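Putative diflavin flavoprotein A 3 (Nostoc sp., PDB 3FNI) probably mediates electron transfer from NADH to oxygen, reducing it to water, with this chain comprising its flavodoxin-like, FMN-binding type of domain. Local coordinates at residues Y15-I25 with F93-E101. Residues are numbered along the deposited sequence; the frame is centred on the assembly and turned at random.
Sequences YGYSDRLAQAI and FETGGGDDE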
loop_
_atom_site.group_PDB
_atom_site.type_symbol
_atom_site.label_atom_id
_atom_site.label_comp_id
_atom_site.label_asym_id
_atom_site.label_seq_id
_atom_site.Cartn_x
_atom_site.Cartn_y
_atom_site.Cartn_z
ATOM N N TYR A 15 -4.152 12.354 6.419
ATOM C CA TYR A 15 -5.569 11.984 6.487
ATOM C C TYR A 15 -5.705 10.900 7.552
ATOM O O TYR A 15 -5.143 9.815 7.413
ATOM C CB TYR A 15 -6.080 11.446 5.137
ATOM C CG TYR A 15 -7.445 10.775 5.220
ATOM C CD1 TYR A 15 -7.658 9.528 4.640
ATOM C CD2 TYR A 15 -8.498 11.355 5.935
ATOM C CE1 TYR A 15 -8.866 8.859 4.773
ATOM C CE2 TYR A 15 -9.725 10.693 6.076
ATOM C CZ TYR A 15 -9.894 9.434 5.493
ATOM O OH TYR A 15 -11.065 8.721 5.657
ATOM N N GLY A 16 -6.450 11.198 8.614
ATOM C CA GLY A 16 -6.616 10.235 9.684
ATOM C C GLY A 16 -5.267 9.861 10.270
ATOM O O GLY A 16 -4.374 10.701 10.367
ATOM N N TYR A 17 -5.110 8.600 10.655
ATOM C CA TYR A 17 -3.853 8.115 11.222
ATOM C C TYR A 17 -2.971 7.465 10.156
ATOM O O TYR A 17 -2.091 6.661 10.466
ATOM C CB TYR A 17 -4.149 7.105 12.322
ATOM C CG TYR A 17 -4.832 7.710 13.521
ATOM C CD1 TYR A 17 -4.092 8.338 14.522
ATOM C CD2 TYR A 17 -6.221 7.675 13.649
ATOM C CE1 TYR A 17 -4.718 8.918 15.622
ATOM C CE2 TYR A 17 -6.858 8.254 14.746
ATOM C CZ TYR A 17 -6.096 8.871 15.729
ATOM O OH TYR A 17 -6.713 9.435 16.822
ATOM N N SER A 18 -3.213 7.823 8.900
ATOM C CA SER A 18 -2.468 7.268 7.779
ATOM C C SER A 18 -0.963 7.379 7.910
ATOM O O SER A 18 -0.231 6.439 7.613
ATOM C CB SER A 18 -2.897 7.947 6.483
ATOM O OG SER A 18 -4.235 7.639 6.195
ATOM N N ASP A 19 -0.514 8.553 8.334
ATOM C CA ASP A 19 0.899 8.823 8.495
ATOM C C ASP A 19 1.550 7.826 9.464
ATOM O O ASP A 19 2.571 7.220 9.149
ATOM C CB ASP A 19 1.081 10.269 8.980
ATOM C CG ASP A 19 0.894 11.305 7.865
ATOM O OD1 ASP A 19 0.208 11.021 6.857
ATOM O OD2 ASP A 19 1.426 12.425 8.009
ATOM N N ARG A 20 0.946 7.640 10.633
ATOM C CA ARG A 20 1.501 6.720 11.621
ATOM C C ARG A 20 1.293 5.255 11.233
ATOM O O ARG A 20 2.152 4.410 11.488
ATOM C CB ARG A 20 0.894 7.004 12.998
ATOM C CG ARG A 20 1.139 8.435 13.489
ATOM C CD ARG A 20 0.527 8.661 14.858
ATOM N NE ARG A 20 1.169 7.839 15.882
ATOM C CZ ARG A 20 0.734 7.721 17.133
ATOM N NH1 ARG A 20 -0.354 8.374 17.522
ATOM N NH2 ARG A 20 1.387 6.950 17.996
ATOM N N LEU A 21 0.158 4.954 10.613
ATOM C CA LEU A 21 -0.123 3.587 10.193
ATOM C C LEU A 21 0.856 3.147 9.105
ATOM O O LEU A 21 1.404 2.036 9.157
ATOM C CB LEU A 21 -1.566 3.471 9.691
ATOM C CG LEU A 21 -2.625 3.588 10.788
ATOM C CD1 LEU A 21 -3.986 3.692 10.159
ATOM C CD2 LEU A 21 -2.550 2.396 11.721
ATOM N N ALA A 22 1.081 4.023 8.130
ATOM C CA ALA A 22 2.005 3.731 7.042
ATOM C C ALA A 22 3.437 3.659 7.566
ATOM O O ALA A 22 4.210 2.798 7.152
ATOM C CB ALA A 22 1.899 4.791 5.951
ATOM N N GLN A 23 3.788 4.556 8.482
ATOM C CA GLN A 23 5.132 4.555 9.030
ATOM C C GLN A 23 5.467 3.240 9.739
ATOM O O GLN A 23 6.584 2.738 9.629
ATOM C CB GLN A 23 5.322 5.724 9.998
ATOM C CG GLN A 23 6.739 5.822 10.528
ATOM C CD GLN A 23 7.755 5.914 9.402
ATOM O OE1 GLN A 23 8.730 5.162 9.363
ATOM N NE2 GLN A 23 7.528 6.839 8.477
ATOM N N ALA A 24 4.499 2.687 10.461
ATOM C CA ALA A 24 4.690 1.437 11.186
ATOM C C ALA A 24 4.926 0.302 10.198
ATOM O O ALA A 24 5.829 -0.515 10.379
ATOM C CB ALA A 24 3.458 1.142 12.054
ATOM N N ILE A 25 4.094 0.250 9.161
ATOM C CA ILE A 25 4.209 -0.769 8.126
ATOM C C ILE A 25 5.575 -0.626 7.465
ATOM O O ILE A 25 6.297 -1.606 7.264
ATOM C CB ILE A 25 3.105 -0.596 7.058
ATOM C CG1 ILE A 25 1.731 -0.662 7.736
ATOM C CG2 ILE A 25 3.226 -1.681 5.988
ATOM C CD1 ILE A 25 0.577 -0.286 6.844
ATOM N N PHE A 93 -4.779 -0.779 4.109
ATOM C CA PHE A 93 -5.170 -0.381 5.453
ATOM C C PHE A 93 -6.168 0.760 5.479
ATOM O O PHE A 93 -6.204 1.592 4.566
ATOM C CB PHE A 93 -3.940 -0.007 6.292
ATOM C CG PHE A 93 -3.208 1.223 5.815
ATOM C CD1 PHE A 93 -3.576 2.491 6.257
ATOM C CD2 PHE A 93 -2.126 1.109 4.946
ATOM C CE1 PHE A 93 -2.874 3.623 5.848
ATOM C CE2 PHE A 93 -1.418 2.237 4.530
ATOM C CZ PHE A 93 -1.792 3.493 4.983
ATOM N N GLU A 94 -6.996 0.761 6.526
ATOM C CA GLU A 94 -7.995 1.798 6.757
ATOM C C GLU A 94 -7.239 2.891 7.492
ATOM O O GLU A 94 -6.186 2.629 8.068
ATOM C CB GLU A 94 -9.137 1.299 7.652
ATOM C CG GLU A 94 -10.022 0.237 7.050
ATOM C CD GLU A 94 -11.342 0.079 7.810
ATOM O OE1 GLU A 94 -11.384 0.388 9.016
ATOM O OE2 GLU A 94 -12.333 -0.363 7.206
ATOM N N THR A 95 -7.777 4.105 7.503
ATOM C CA THR A 95 -7.083 5.212 8.152
ATOM C C THR A 95 -7.618 5.626 9.513
ATOM O O THR A 95 -6.892 6.224 10.303
ATOM C CB THR A 95 -7.107 6.458 7.260
ATOM O OG1 THR A 95 -8.447 6.964 7.204
ATOM C CG2 THR A 95 -6.629 6.114 5.849
ATOM N N GLY A 96 -8.877 5.312 9.786
ATOM C CA GLY A 96 -9.461 5.711 11.048
ATOM C C GLY A 96 -9.794 7.195 10.989
ATOM O O GLY A 96 -9.963 7.836 12.021
ATOM N N GLY A 97 -9.884 7.738 9.775
ATOM C CA GLY A 97 -10.190 9.149 9.602
ATOM C C GLY A 97 -11.672 9.477 9.610
ATOM O O GLY A 97 -12.053 10.635 9.790
ATOM N N GLY A 98 -12.510 8.463 9.396
ATOM C CA GLY A 98 -13.954 8.663 9.412
ATOM C C GLY A 98 -14.628 8.894 8.071
ATOM O O GLY A 98 -15.853 8.986 8.000
ATOM N N ASP A 99 -13.841 8.986 7.005
ATOM C CA ASP A 99 -14.392 9.219 5.678
ATOM C C ASP A 99 -13.836 8.204 4.682
ATOM O O ASP A 99 -13.960 8.385 3.471
ATOM C CB ASP A 99 -14.052 10.639 5.212
ATOM C CG ASP A 99 -14.990 11.145 4.125
ATOM O OD1 ASP A 99 -14.727 12.230 3.559
ATOM O OD2 ASP A 99 -15.996 10.466 3.840
ATOM N N ASP A 100 -13.227 7.139 5.197
ATOM C CA ASP A 100 -12.644 6.099 4.352
ATOM C C ASP A 100 -13.582 5.593 3.275
ATOM O O ASP A 100 -14.788 5.433 3.485
ATOM C CB ASP A 100 -12.195 4.892 5.190
ATOM C CG ASP A 100 -10.840 5.085 5.826
ATOM O OD1 ASP A 100 -10.369 6.232 5.875
ATOM O OD2 ASP A 100 -10.246 4.083 6.290
ATOM N N GLU A 101 -12.993 5.331 2.118
ATOM C CA GLU A 101 -13.706 4.801 0.978
ATOM C C GLU A 101 -13.846 3.320 1.338
ATOM O O GLU A 101 -13.020 2.786 2.080
ATOM C CB GLU A 101 -12.843 4.973 -0.273
ATOM C CG GLU A 101 -13.579 4.817 -1.580
ATOM C CD GLU A 101 -14.522 5.967 -1.854
ATOM O OE1 GLU A 101 -14.045 7.123 -1.912
ATOM O OE2 GLU A 101 -15.736 5.717 -2.011
#
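G16 and G97 bring two loop backbones together, CA to CA at 3.7 Å, beside which Y17 N, at the N-cap of helix 18-31, donates to T95 O (3.0 Å, N-H...O 160°). Y15 shows how an aromatic side chain can bridge two such loops: with CG anti to the backbone N (chi1 168°), it passes T95, the two side chains crossing at about a right angle, and its OH donates to D100 OD1 at 2.6 Å. There it meets the anti lone pair, while the OD2 syn lone pair takes T95 N at 2.8 Å, so both carboxylate oxygens are engaged. D99 N adds a weak bond to Y15 OH, and T95 OG1 closes an ST turn by accepting from G97 N. In the flavodoxin-like fold, these loops leave the C-terminal ends of parallel strands 6-11 and 89-93, the end of the sheet where flavodoxins bind FMN. Deeper down the contact turns apolar. F93 receives I25 CD1 at its CD2 (3.6 Å) and A22 CB at CZ, with L21 CB near CE1; Y11 and V61 also touch the F93 side chain. The Y17 ring presents its edge to T95 O, and the Y17 side chain also touches T127, P128 and Y133.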